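Local coordinates for protein nucleocapsid (Crimean-congo hemorrhagic fever virus, PDB 4AKL) that binds single-stranded and double-stranded RNA, probably takes part in packaging the viral genome, and displays sequence-non-specific endonuclease activity on double-stranded DNA, at residues K357-L362 with A378-G383; D28-S33 with T420-P425; S33-E38 with I413-T418. All blocks are in the same frame, centred on the assembly; numbering follows the deposited sequence. Where two conformers were deposited one is given.

Contact 1: residues K357-L362 with A378-G383; sequences KKLYEL and AVLTAG
Leu380 meets both Leu359 and Leu362 in this small apolar contact; it supplies about half of the 160 Å² buried, Leu362 and Leu359 most of the rest. With CG anti to the backbone N (chi1 -168°), the branch extends toward Leu359, and methyl CD2 of Leu380 comes to 3.8 Å from CG of Leu359. The same methyl lies 3.9 Å from Leu359 CD1, so it rests on the branch point and one arm of Leu359, and the two leucine side chains cross at about a right angle. Leu362 engages the base of Leu380 instead: CB of Leu362 is 4.0 Å from CB of Leu380, at the closest CA pair, 5.7 Å apart. No hydrogen bond crosses. The carbonyl oxygens of Leu362 and Leu380 are 3.5 Å apart, two acceptors with no bond between them. From outside the segments the hydroxyl of Tyr110 bridges Leu362 O and Leu380 N, linking the two backbones. The contact thus joins helix 355-360 and the residues just after it to the loop before helix 385-392, with Trp313 of helix 306-316 packing on both Leu359 and Leu380, and Leu348 of helix 341-350 and Met388 of helix 385-392 adding to the apolar surroundings of Leu359.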
ATOM      1  N   LYS A 357       7.449  24.234  -0.669  1.00 29.02           N
ATOM      2  CA  LYS A 357       8.258  23.967  -1.835  1.00 29.09           C
ATOM      3  C   LYS A 357       8.924  22.638  -1.704  1.00 28.66           C
ATOM      4  O   LYS A 357       9.095  21.943  -2.734  1.00 28.36           O
ATOM      5  CB  LYS A 357       9.300  25.087  -2.076  1.00 30.74           C
ATOM      6  CG  LYS A 357       8.688  26.284  -2.852  1.00 32.04           C
ATOM      7  CD  LYS A 357       9.651  27.441  -3.022  1.00 34.59           C
ATOM      8  CE  LYS A 357       8.933  28.658  -3.624  1.00 34.99           C
ATOM      9  NZ  LYS A 357       8.265  29.490  -2.612  1.00 33.37           N
ATOM     10  N   LYS A 358       9.301  22.265  -0.477  1.00 28.77           N
ATOM     11  CA  LYS A 358       9.946  20.965  -0.261  1.00 29.34           C
ATOM     12  C   LYS A 358       8.972  19.838  -0.547  1.00 27.86           C
ATOM     13  O   LYS A 358       9.383  18.859  -1.071  1.00 27.55           O
ATOM     14  CB  LYS A 358      10.564  20.842   1.145  1.00 30.11           C
ATOM     15  CG  LYS A 358      11.684  21.805   1.376  1.00 34.43           C
ATOM     16  CD  LYS A 358      12.144  21.719   2.808  1.00 39.02           C
ATOM     17  CE  LYS A 358      13.151  22.783   3.158  1.00 42.38           C
ATOM     18  NZ  LYS A 358      12.934  23.225   4.601  1.00 45.28           N
ATOM     19  N   LEU A 359       7.682  19.995  -0.217  1.00 27.26           N
ATOM     20  CA  LEU A 359       6.701  18.956  -0.554  1.00 26.58           C
ATOM     21  C   LEU A 359       6.535  18.936  -2.084  1.00 26.96           C
ATOM     22  O   LEU A 359       6.409  17.878  -2.690  1.00 25.67           O
ATOM     23  CB  LEU A 359       5.328  19.224   0.101  1.00 26.10           C
ATOM     24  CG  LEU A 359       4.375  18.024   0.130  1.00 25.80           C
ATOM     25  CD1 LEU A 359       4.873  16.894   1.108  1.00 23.74           C
ATOM     26  CD2 LEU A 359       2.953  18.444   0.493  1.00 26.85           C
ATOM     27  N   TYR A 360       6.527  20.128  -2.699  1.00 27.30           N
ATOM     28  CA  TYR A 360       6.285  20.224  -4.123  1.00 27.59           C
ATOM     29  C   TYR A 360       7.369  19.466  -4.884  1.00 27.79           C
ATOM     30  O   TYR A 360       7.068  18.753  -5.858  1.00 27.74           O
ATOM     31  CB  TYR A 360       6.293  21.693  -4.616  1.00 28.86           C
ATOM     32  CG  TYR A 360       5.870  21.870  -6.077  1.00 29.54           C
ATOM     33  CD1 TYR A 360       6.774  21.600  -7.144  1.00 30.84           C
ATOM     34  CD2 TYR A 360       4.593  22.291  -6.394  1.00 31.81           C
ATOM     35  CE1 TYR A 360       6.379  21.729  -8.489  1.00 31.93           C
ATOM     36  CE2 TYR A 360       4.182  22.455  -7.776  1.00 33.17           C
ATOM     37  CZ  TYR A 360       5.072  22.177  -8.804  1.00 33.02           C
ATOM     38  OH  TYR A 360       4.676  22.344 -10.145  1.00 31.89           O
ATOM     39  N   GLU A 361       8.607  19.600  -4.453  1.00 28.28           N
ATOM     40  CA  GLU A 361       9.723  18.971  -5.166  0.60 28.83           C
ATOM     41  C   GLU A 361       9.672  17.442  -5.147  1.00 28.20           C
ATOM     42  O   GLU A 361      10.319  16.797  -5.977  1.00 28.89           O
ATOM     43  CB  GLU A 361      11.042  19.461  -4.647  0.60 29.61           C
ATOM     44  CG  GLU A 361      12.290  19.012  -5.445  0.60 31.59           C
ATOM     45  CD  GLU A 361      12.378  19.524  -6.938  0.60 32.59           C
ATOM     46  OE1 GLU A 361      11.365  19.965  -7.558  0.60 32.66           O
ATOM     47  OE2 GLU A 361      13.484  19.460  -7.477  0.60 33.08           O
ATOM     48  N   LEU A 362       8.894  16.888  -4.237  1.00 27.12           N
ATOM     49  CA  LEU A 362       8.642  15.440  -4.212  1.00 27.46           C
ATOM     50  C   LEU A 362       7.712  14.922  -5.363  1.00 27.02           C
ATOM     51  O   LEU A 362       7.783  13.747  -5.753  1.00 26.99           O
ATOM     52  CB  LEU A 362       8.101  15.025  -2.852  1.00 25.77           C
ATOM     53  CG  LEU A 362       8.926  15.445  -1.643  1.00 27.21           C
ATOM     54  CD1 LEU A 362       8.232  14.954  -0.355  1.00 24.69           C
ATOM     55  CD2 LEU A 362      10.386  14.964  -1.730  1.00 27.11           C
ATOM     56  N   ALA A 378       6.422   5.109  -2.202  1.00 26.55           N
ATOM     57  CA  ALA A 378       6.926   6.216  -1.387  1.00 26.56           C
ATOM     58  C   ALA A 378       7.071   7.482  -2.220  1.00 25.89           C
ATOM     59  O   ALA A 378       7.560   8.470  -1.693  1.00 26.19           O
ATOM     60  CB  ALA A 378       8.248   5.862  -0.784  1.00 26.54           C
ATOM     61  N   VAL A 379       6.657   7.445  -3.495  1.00 25.95           N
ATOM     62  CA  VAL A 379       6.777   8.594  -4.382  1.00 26.18           C
ATOM     63  C   VAL A 379       5.460   9.396  -4.415  1.00 25.94           C
ATOM     64  O   VAL A 379       4.382   8.848  -4.719  1.00 26.37           O
ATOM     65  CB  VAL A 379       7.200   8.179  -5.797  1.00 27.01           C
ATOM     66  CG1 VAL A 379       7.323   9.429  -6.767  1.00 27.21           C
ATOM     67  CG2 VAL A 379       8.515   7.389  -5.736  1.00 26.12           C
ATOM     68  N   LEU A 380       5.555  10.678  -4.061  1.00 25.33           N
ATOM     69  CA  LEU A 380       4.428  11.597  -4.093  1.00 25.27           C
ATOM     70  C   LEU A 380       4.011  11.995  -5.504  1.00 25.51           C
ATOM     71  O   LEU A 380       4.822  12.040  -6.406  1.00 26.16           O
ATOM     72  CB  LEU A 380       4.729  12.847  -3.278  1.00 25.54           C
ATOM     73  CG  LEU A 380       3.543  13.793  -2.974  1.00 25.57           C
ATOM     74  CD1 LEU A 380       2.392  13.068  -2.217  1.00 23.45           C
ATOM     75  CD2 LEU A 380       4.020  14.973  -2.161  1.00 27.76           C
ATOM     76  N   THR A 381       2.723  12.248  -5.658  1.00 25.94           N
ATOM     77  CA  THR A 381       2.105  12.804  -6.868  1.00 26.47           C
ATOM     78  C   THR A 381       0.954  13.696  -6.399  1.00 26.82           C
ATOM     79  O   THR A 381       0.529  13.619  -5.218  1.00 25.71           O
ATOM     80  CB  THR A 381       1.459  11.746  -7.840  1.00 27.11           C
ATOM     81  OG1 THR A 381       0.438  11.042  -7.145  1.00 25.59           O
ATOM     82  CG2 THR A 381       2.471  10.762  -8.382  1.00 26.60           C
ATOM     83  N   ALA A 382       0.446  14.538  -7.317  1.00 27.35           N
ATOM     84  CA  ALA A 382      -0.703  15.394  -7.024  1.00 28.20           C
ATOM     85  C   ALA A 382      -1.863  14.513  -6.537  1.00 28.33           C
ATOM     86  O   ALA A 382      -2.472  14.826  -5.547  1.00 28.44           O
ATOM     87  CB  ALA A 382      -1.120  16.280  -8.283  1.00 28.48           C
ATOM     88  N   GLY A 383      -2.126  13.387  -7.209  1.00 29.11           N
ATOM     89  CA  GLY A 383      -3.182  12.502  -6.805  1.00 29.34           C
ATOM     90  C   GLY A 383      -2.925  11.826  -5.450  1.00 29.89           C
ATOM     91  O   GLY A 383      -3.875  11.497  -4.763  1.00 31.75           O
TER

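Contact 2: residues D28-S33 with T420-P425; sequences DTYTNS and TETNNP
Thr29 touches Thr422 through its backbone: carbonyl O of Thr29 lies 3.4 Å from methyl CG2 of Thr422, the closest approach between the two segments. Thr29 also lays its own methyl CG2 over one face of the neighbouring Tyr30 ring, 3.8 Å above the plane and offset toward the rim. At Tyr30 the ring atom CD1 reaches the same Thr422 methyl at 4.2 Å, the two side chains meeting at a slant. Thr422 holds CG2 anti to its carbonyl carbon, which sends the methyl across the contact, while its hydroxyl OG1 bonds to Asn419 OD1. The backbone of Tyr30 makes a further touch, its O standing 4.1 Å from CG of Pro425. Asn424, just before that proline, is the N-cap of helix 425-440, its OD1 accepting from Ala427 N. The loop between helices 10-24 and 45-52 is thereby packed on the loop leading into helix 425-440, far away in sequence. With no hydrogen bond crossing and 138 Å² buried, the two loops meet by van der Waals packing alone, and the hydroxyl of Thr422, whose methyl does the touching, finds its partner outside the contact.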
ATOM      1  N   ASP A  28     -22.447   6.079  13.872  1.00 53.85           N
ATOM      2  CA  ASP A  28     -21.837   4.989  13.124  1.00 52.66           C
ATOM      3  C   ASP A  28     -22.874   4.170  12.368  1.00 53.32           C
ATOM      4  O   ASP A  28     -22.662   2.994  12.068  1.00 53.12           O
ATOM      5  CB  ASP A  28     -20.990   4.118  14.076  1.00 53.07           C
ATOM      6  CG  ASP A  28     -21.813   3.299  15.058  1.00 55.39           C
ATOM      7  OD1 ASP A  28     -23.049   3.525  15.257  1.00 56.53           O
ATOM      8  OD2 ASP A  28     -21.181   2.411  15.638  1.00 54.33           O
ATOM      9  N   THR A  29     -23.999   4.812  12.065  1.00 54.38           N
ATOM     10  CA  THR A  29     -25.080   4.197  11.303  1.00 55.16           C
ATOM     11  C   THR A  29     -24.541   3.670   9.971  1.00 52.71           C
ATOM     12  O   THR A  29     -24.806   2.524   9.589  1.00 53.02           O
ATOM     13  CB  THR A  29     -26.200   5.227  10.985  1.00 56.01           C
ATOM     14  OG1 THR A  29     -26.411   6.074  12.121  1.00 58.94           O
ATOM     15  CG2 THR A  29     -27.503   4.526  10.622  1.00 57.77           C
ATOM     16  N   TYR A  30     -23.791   4.515   9.270  1.00 50.17           N
ATOM     17  CA  TYR A  30     -23.298   4.177   7.911  1.00 48.31           C
ATOM     18  C   TYR A  30     -21.815   4.024   7.817  1.00 45.92           C
ATOM     19  O   TYR A  30     -21.316   3.788   6.721  1.00 44.73           O
ATOM     20  CB  TYR A  30     -23.764   5.242   6.889  1.00 47.81           C
ATOM     21  CG  TYR A  30     -25.259   5.392   6.893  1.00 50.40           C
ATOM     22  CD1 TYR A  30     -26.065   4.386   6.378  1.00 52.11           C
ATOM     23  CD2 TYR A  30     -25.863   6.511   7.427  1.00 51.98           C
ATOM     24  CE1 TYR A  30     -27.428   4.494   6.378  1.00 55.33           C
ATOM     25  CE2 TYR A  30     -27.262   6.632   7.443  1.00 55.02           C
ATOM     26  CZ  TYR A  30     -28.029   5.626   6.915  1.00 56.22           C
ATOM     27  OH  TYR A  30     -29.405   5.736   6.923  1.00 60.47           O
ATOM     28  N   THR A  31     -21.106   4.153   8.943  1.00 45.52           N
ATOM     29  CA  THR A  31     -19.663   4.080   8.958  1.00 43.85           C
ATOM     30  C   THR A  31     -19.183   3.094   9.984  1.00 44.49           C
ATOM     31  O   THR A  31     -19.830   2.925  10.991  1.00 46.23           O
ATOM     32  CB  THR A  31     -19.038   5.427   9.283  1.00 42.79           C
ATOM     33  OG1 THR A  31     -19.597   5.945  10.484  1.00 45.61           O
ATOM     34  CG2 THR A  31     -19.289   6.423   8.171  1.00 41.61           C
ATOM     35  N   ASN A  32     -18.041   2.459   9.712  1.00 43.47           N
ATOM     36  CA  ASN A  32     -17.416   1.473  10.620  1.00 44.48           C
ATOM     37  C   ASN A  32     -16.938   2.134  11.869  1.00 44.65           C
ATOM     38  O   ASN A  32     -17.181   1.662  12.969  1.00 45.12           O
ATOM     39  CB  ASN A  32     -16.237   0.750   9.964  1.00 43.87           C
ATOM     40  CG  ASN A  32     -16.654  -0.077   8.750  1.00 44.15           C
ATOM     41  OD1 ASN A  32     -17.741  -0.660   8.731  1.00 46.36           O
ATOM     42  ND2 ASN A  32     -15.789  -0.130   7.746  1.00 42.69           N
ATOM     43  N   SER A  33     -16.265   3.254  11.693  1.00 42.92           N
ATOM     44  CA  SER A  33     -15.803   4.016  12.818  1.00 43.53           C
ATOM     45  C   SER A  33     -16.734   5.232  12.924  1.00 43.79           C
ATOM     46  O   SER A  33     -17.227   5.711  11.934  1.00 42.84           O
ATOM     47  CB  SER A  33     -14.319   4.342  12.594  1.00 41.94           C
ATOM     48  OG  SER A  33     -13.712   4.885  13.716  1.00 42.20           O
ATOM     49  N   THR A 420     -24.814  -5.906   4.793  1.00 65.06           N
ATOM     50  CA  THR A 420     -26.120  -5.888   4.089  1.00 66.73           C
ATOM     51  C   THR A 420     -27.216  -5.184   4.887  1.00 68.17           C
ATOM     52  O   THR A 420     -28.207  -4.776   4.292  1.00 69.27           O
ATOM     53  CB  THR A 420     -26.588  -7.288   3.687  1.00 68.77           C
ATOM     54  OG1 THR A 420     -25.488  -8.017   3.151  1.00 68.45           O
ATOM     55  CG2 THR A 420     -27.710  -7.215   2.622  1.00 69.61           C
ATOM     56  N   GLU A 421     -27.048  -5.025   6.208  1.00 68.79           N
ATOM     57  CA  GLU A 421     -28.029  -4.285   7.044  1.00 69.95           C
ATOM     58  C   GLU A 421     -28.180  -2.829   6.557  1.00 68.17           C
ATOM     59  O   GLU A 421     -29.267  -2.251   6.653  1.00 69.52           O
ATOM     60  CB  GLU A 421     -27.646  -4.287   8.518  1.00 70.77           C
ATOM     61  CG  GLU A 421     -27.695  -5.678   9.203  1.00 73.96           C
ATOM     62  CD  GLU A 421     -26.396  -6.489   9.070  1.00 74.06           C
ATOM     63  OE1 GLU A 421     -25.546  -6.213   8.168  1.00 71.60           O
ATOM     64  OE2 GLU A 421     -26.239  -7.419   9.888  1.00 76.52           O
ATOM     65  N   THR A 422     -27.080  -2.261   6.053  1.00 64.94           N
ATOM     66  CA  THR A 422     -27.073  -0.956   5.387  1.00 62.85           C
ATOM     67  C   THR A 422     -26.897  -1.084   3.858  1.00 60.75           C
ATOM     68  O   THR A 422     -26.746  -0.099   3.189  1.00 59.70           O
ATOM     69  CB  THR A 422     -25.944  -0.054   5.956  1.00 61.13           C
ATOM     70  OG1 THR A 422     -24.709  -0.759   5.898  1.00 60.25           O
ATOM     71  CG2 THR A 422     -26.224   0.325   7.391  1.00 62.71           C
ATOM     72  N   ASN A 423     -26.934  -2.291   3.309  1.00 60.47           N
ATOM     73  CA  ASN A 423     -26.751  -2.529   1.843  1.00 58.89           C
ATOM     74  C   ASN A 423     -25.463  -1.973   1.198  1.00 55.21           C
ATOM     75  O   ASN A 423     -25.460  -1.434   0.073  1.00 54.78           O
ATOM     76  CB  ASN A 423     -28.032  -2.130   1.053  1.00 60.41           C
ATOM     77  CG  ASN A 423     -28.914  -3.321   0.733  1.00 63.63           C
ATOM     78  OD1 ASN A 423     -29.639  -3.297  -0.251  1.00 67.68           O
ATOM     79  ND2 ASN A 423     -28.853  -4.375   1.556  1.00 65.81           N
ATOM     80  N   ASN A 424     -24.369  -2.127   1.928  1.00 52.54           N
ATOM     81  CA  ASN A 424     -23.038  -1.830   1.450  1.00 49.04           C
ATOM     82  C   ASN A 424     -22.883  -0.416   0.815  1.00 46.60           C
ATOM     83  O   ASN A 424     -22.588  -0.281  -0.368  1.00 45.19           O
ATOM     84  CB  ASN A 424     -22.581  -2.968   0.510  1.00 48.69           C
ATOM     85  CG  ASN A 424     -21.065  -2.965   0.277  1.00 46.77           C
ATOM     86  OD1 ASN A 424     -20.406  -1.999   0.608  1.00 41.98           O
ATOM     87  ND2 ASN A 424     -20.522  -4.056  -0.291  1.00 45.01           N
ATOM     88  N   PRO A 425     -23.074   0.634   1.625  1.00 45.37           N
ATOM     89  CA  PRO A 425     -22.906   1.963   1.117  1.00 44.00           C
ATOM     90  C   PRO A 425     -21.480   2.237   0.660  1.00 41.63           C
ATOM     91  O   PRO A 425     -21.294   3.151  -0.092  1.00 40.54           O
ATOM     92  CB  PRO A 425     -23.279   2.855   2.330  1.00 44.42           C
ATOM     93  CG  PRO A 425     -23.036   2.044   3.430  1.00 45.26           C
ATOM     94  CD  PRO A 425     -23.472   0.691   3.031  1.00 46.54           C
TER

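Contact 3: residues S33-E38 with I413-T418; sequences SYSFCE and ILNLRT
The backbone N of Ser33 donates to OD1 of Asn415 at 2.7 Å, with an N-H...acceptor angle of 159°; the donor lies in the carbonyl plane of the side-chain amide, on a lone pair. The other end of that amide answers the same residue: ND2 of Asn415 donates to O of Ser33 at 3.2 Å. This longer bond is also nearly straight, and although the acceptor lies in the amide plane of Asn415, the donor sits 34° out of the carbonyl plane of Ser33. One side chain therefore pairs with both the N-H and the C=O of a single residue, which fixes the rotation of the amide and tells its oxygen from its nitrogen. CG of Asn415 is anti to the backbone N (chi1 -166°), extending the amide across to the loop. A second bond from ND2, to O of Cys74, adds a third chain region to the site. Ser33 O has two donors, since Thr31 OG1 also donates to it, while the Ser33 hydroxyl bonds to Glu79.

Ser35 CB lies beside the amide, 3.9 Å from Asn415 ND2, and its OG is engaged elsewhere: it accepts from Cys37 N at 3.1 Å in an ST turn and bonds to Thr31 OG1. The one apolar pair is Cys37 with Leu416. Cys37, the residue whose N closes the ST turn, brings SG to 4.4 Å from Leu416 CD2, a loose touch. All five touching residues are buried. Asn415 ends a 3-10 segment in the loop between helices 385-392 and 425-440; Leu416 leans on Cys426 and Thr429 of the latter, and Ile413 packs on helix 450-460, so the contact joins the loop after helix 10-24 to these C-terminal helices.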
ATOM      1  N   SER A  33     -16.265   3.254  11.693  1.00 42.92           N
ATOM      2  CA  SER A  33     -15.803   4.016  12.818  1.00 43.53           C
ATOM      3  C   SER A  33     -16.734   5.232  12.924  1.00 43.79           C
ATOM      4  O   SER A  33     -17.227   5.711  11.934  1.00 42.84           O
ATOM      5  CB  SER A  33     -14.319   4.342  12.594  1.00 41.94           C
ATOM      6  OG  SER A  33     -13.712   4.885  13.716  1.00 42.20           O
ATOM      7  N   TYR A  34     -17.022   5.688  14.148  1.00 45.90           N
ATOM      8  CA  TYR A  34     -17.867   6.881  14.362  1.00 46.47           C
ATOM      9  C   TYR A  34     -17.389   8.085  13.502  1.00 45.07           C
ATOM     10  O   TYR A  34     -16.175   8.348  13.356  1.00 43.12           O
ATOM     11  CB  TYR A  34     -17.886   7.271  15.816  1.00 48.37           C
ATOM     12  CG  TYR A  34     -18.909   6.516  16.670  1.00 51.04           C
ATOM     13  CD1 TYR A  34     -20.235   6.877  16.661  1.00 53.15           C
ATOM     14  CD2 TYR A  34     -18.525   5.454  17.481  1.00 52.75           C
ATOM     15  CE1 TYR A  34     -21.194   6.186  17.463  1.00 55.94           C
ATOM     16  CE2 TYR A  34     -19.438   4.763  18.272  1.00 55.34           C
ATOM     17  CZ  TYR A  34     -20.768   5.127  18.258  1.00 57.50           C
ATOM     18  OH  TYR A  34     -21.666   4.430  19.050  1.00 61.29           O
ATOM     19  N   SER A  35     -18.360   8.795  12.944  1.00 45.63           N
ATOM     20  CA  SER A  35     -18.108   9.847  12.004  1.00 44.54           C
ATOM     21  C   SER A  35     -19.248  10.838  11.999  1.00 46.32           C
ATOM     22  O   SER A  35     -20.204  10.733  12.799  1.00 48.65           O
ATOM     23  CB  SER A  35     -17.972   9.232  10.602  1.00 43.12           C
ATOM     24  OG  SER A  35     -19.231   8.893  10.107  1.00 44.28           O
ATOM     25  N   PHE A  36     -19.159  11.812  11.101  1.00 45.98           N
ATOM     26  CA  PHE A  36     -20.226  12.825  10.933  1.00 47.51           C
ATOM     27  C   PHE A  36     -21.309  12.395   9.924  1.00 48.36           C
ATOM     28  O   PHE A  36     -22.207  13.191   9.591  1.00 49.33           O
ATOM     29  CB  PHE A  36     -19.602  14.184  10.528  1.00 46.64           C
ATOM     30  CG  PHE A  36     -18.976  14.916  11.674  1.00 46.42           C
ATOM     31  CD1 PHE A  36     -19.769  15.650  12.547  1.00 47.87           C
ATOM     32  CD2 PHE A  36     -17.600  14.865  11.881  1.00 45.58           C
ATOM     33  CE1 PHE A  36     -19.208  16.321  13.603  1.00 48.91           C
ATOM     34  CE2 PHE A  36     -17.004  15.531  12.945  1.00 45.78           C
ATOM     35  CZ  PHE A  36     -17.801  16.259  13.822  1.00 47.42           C
ATOM     36  N   CYS A  37     -21.252  11.144   9.467  1.00 48.69           N
ATOM     37  CA  CYS A  37     -22.122  10.681   8.377  1.00 49.69           C
ATOM     38  C   CYS A  37     -23.542  10.306   8.825  1.00 52.24           C
ATOM     39  O   CYS A  37     -23.773   9.227   9.364  1.00 53.22           O
ATOM     40  CB  CYS A  37     -21.470   9.492   7.624  1.00 48.33           C
ATOM     41  SG  CYS A  37     -22.262   9.058   6.082  1.00 48.81           S
ATOM     42  N   GLU A  38     -24.484  11.209   8.564  1.00 53.82           N
ATOM     43  CA  GLU A  38     -25.919  10.962   8.844  1.00 56.57           C
ATOM     44  C   GLU A  38     -26.708  10.289   7.725  1.00 56.46           C
ATOM     45  O   GLU A  38     -27.807   9.824   7.953  1.00 58.72           O
ATOM     46  CB  GLU A  38     -26.601  12.258   9.234  1.00 58.16           C
ATOM     47  CG  GLU A  38     -26.447  12.540  10.735  1.00 61.66           C
ATOM     48  CD  GLU A  38     -26.856  13.935  11.084  1.00 65.76           C
ATOM     49  OE1 GLU A  38     -26.908  14.786  10.152  1.00 67.67           O
ATOM     50  OE2 GLU A  38     -27.123  14.189  12.271  1.00 68.93           O
ATOM     51  N   ILE A 413     -13.862   6.942   2.225  1.00 32.67           N
ATOM     52  CA  ILE A 413     -14.788   5.946   1.682  1.00 34.04           C
ATOM     53  C   ILE A 413     -14.662   4.565   2.310  1.00 34.83           C
ATOM     54  O   ILE A 413     -15.666   3.867   2.453  1.00 36.15           O
ATOM     55  CB  ILE A 413     -14.642   5.849   0.100  1.00 33.44           C
ATOM     56  CG1 ILE A 413     -15.387   6.980  -0.548  1.00 33.93           C
ATOM     57  CG2 ILE A 413     -15.287   4.649  -0.443  1.00 36.05           C
ATOM     58  CD1 ILE A 413     -14.948   7.290  -2.014  1.00 34.53           C
ATOM     59  N   LEU A 414     -13.445   4.157   2.684  1.00 34.54           N
ATOM     60  CA  LEU A 414     -13.216   2.854   3.273  1.00 35.57           C
ATOM     61  C   LEU A 414     -13.811   2.738   4.693  1.00 36.67           C
ATOM     62  O   LEU A 414     -13.924   1.650   5.206  1.00 37.76           O
ATOM     63  CB  LEU A 414     -11.709   2.555   3.320  1.00 35.02           C
ATOM     64  CG  LEU A 414     -11.074   2.335   1.955  1.00 33.96           C
ATOM     65  CD1 LEU A 414      -9.587   2.146   2.104  1.00 30.75           C
ATOM     66  CD2 LEU A 414     -11.722   1.151   1.215  1.00 34.80           C
ATOM     67  N   ASN A 415     -14.147   3.873   5.305  1.00 36.59           N
ATOM     68  CA  ASN A 415     -14.940   3.916   6.540  1.00 37.77           C
ATOM     69  C   ASN A 415     -16.452   3.683   6.303  1.00 39.21           C
ATOM     70  O   ASN A 415     -17.193   3.494   7.262  1.00 39.99           O
ATOM     71  CB  ASN A 415     -14.728   5.247   7.263  1.00 37.27           C
ATOM     72  CG  ASN A 415     -15.228   5.225   8.684  1.00 39.04           C
ATOM     73  OD1 ASN A 415     -15.142   4.185   9.379  1.00 38.91           O
ATOM     74  ND2 ASN A 415     -15.767   6.342   9.132  1.00 36.57           N
ATOM     75  N   LEU A 416     -16.916   3.704   5.043  1.00 39.07           N
ATOM     76  CA  LEU A 416     -18.336   3.419   4.760  1.00 40.88           C
ATOM     77  C   LEU A 416     -18.551   1.929   4.929  1.00 42.40           C
ATOM     78  O   LEU A 416     -17.710   1.147   4.457  1.00 41.09           O
ATOM     79  CB  LEU A 416     -18.769   3.831   3.355  1.00 40.14           C
ATOM     80  CG  LEU A 416     -19.024   5.321   3.130  1.00 39.67           C
ATOM     81  CD1 LEU A 416     -19.102   5.614   1.642  1.00 37.30           C
ATOM     82  CD2 LEU A 416     -20.296   5.833   3.872  1.00 39.91           C
ATOM     83  N   ARG A 417     -19.673   1.547   5.575  1.00 44.39           N
ATOM     84  CA  ARG A 417     -19.949   0.123   5.867  1.00 46.97           C
ATOM     85  C   ARG A 417     -20.103  -0.682   4.600  1.00 47.64           C
ATOM     86  O   ARG A 417     -20.485  -0.148   3.560  1.00 47.19           O
ATOM     87  CB  ARG A 417     -21.223  -0.062   6.751  1.00 48.81           C
ATOM     88  CG  ARG A 417     -21.060   0.419   8.190  1.00 49.70           C
ATOM     89  CD  ARG A 417     -22.310   0.235   9.036  1.00 53.28           C
ATOM     90  NE  ARG A 417     -22.093   0.680  10.428  1.00 54.62           N
ATOM     91  CZ  ARG A 417     -21.479  -0.031  11.393  1.00 56.18           C
ATOM     92  NH1 ARG A 417     -20.998  -1.270  11.173  1.00 55.48           N
ATOM     93  NH2 ARG A 417     -21.337   0.512  12.612  1.00 57.61           N
ATOM     94  N   THR A 418     -19.793  -1.965   4.699  1.00 49.60           N
ATOM     95  CA  THR A 418     -19.977  -2.899   3.611  1.00 50.96           C
ATOM     96  C   THR A 418     -21.085  -3.923   3.886  1.00 54.53           C
ATOM     97  O   THR A 418     -21.386  -4.719   3.019  1.00 55.26           O
ATOM     98  CB  THR A 418     -18.663  -3.661   3.294  1.00 50.73           C
ATOM     99  OG1 THR A 418     -18.194  -4.340   4.465  1.00 50.38           O
ATOM    100  CG2 THR A 418     -17.556  -2.666   2.764  1.00 47.74           C
TER

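How the contacts relate
From the N terminus, the loop after helix 10-24 supplies the first segments of contacts 2 and 3 in succession, sharing Ser33. Their partners come in reverse order, 413-418 before 420-425, so contact 3 closes a loop lying within that of contact 2, and contact 1, a short local closure, falls within both. Contacts 2 and 3 have centres 7 Å apart and work as one seam: Asn32 N lies 2.8 Å from Asn415 O, and Tyr30 O 3.0 Å from Arg417 N, both probable hydrogen bonds. Together they tie the N-terminal loop to the approach to helix 425-440. Contact 1 stands apart, its centre 28 Å from that of contact 3, linking helix 355-360 to the loop before helix 385-392.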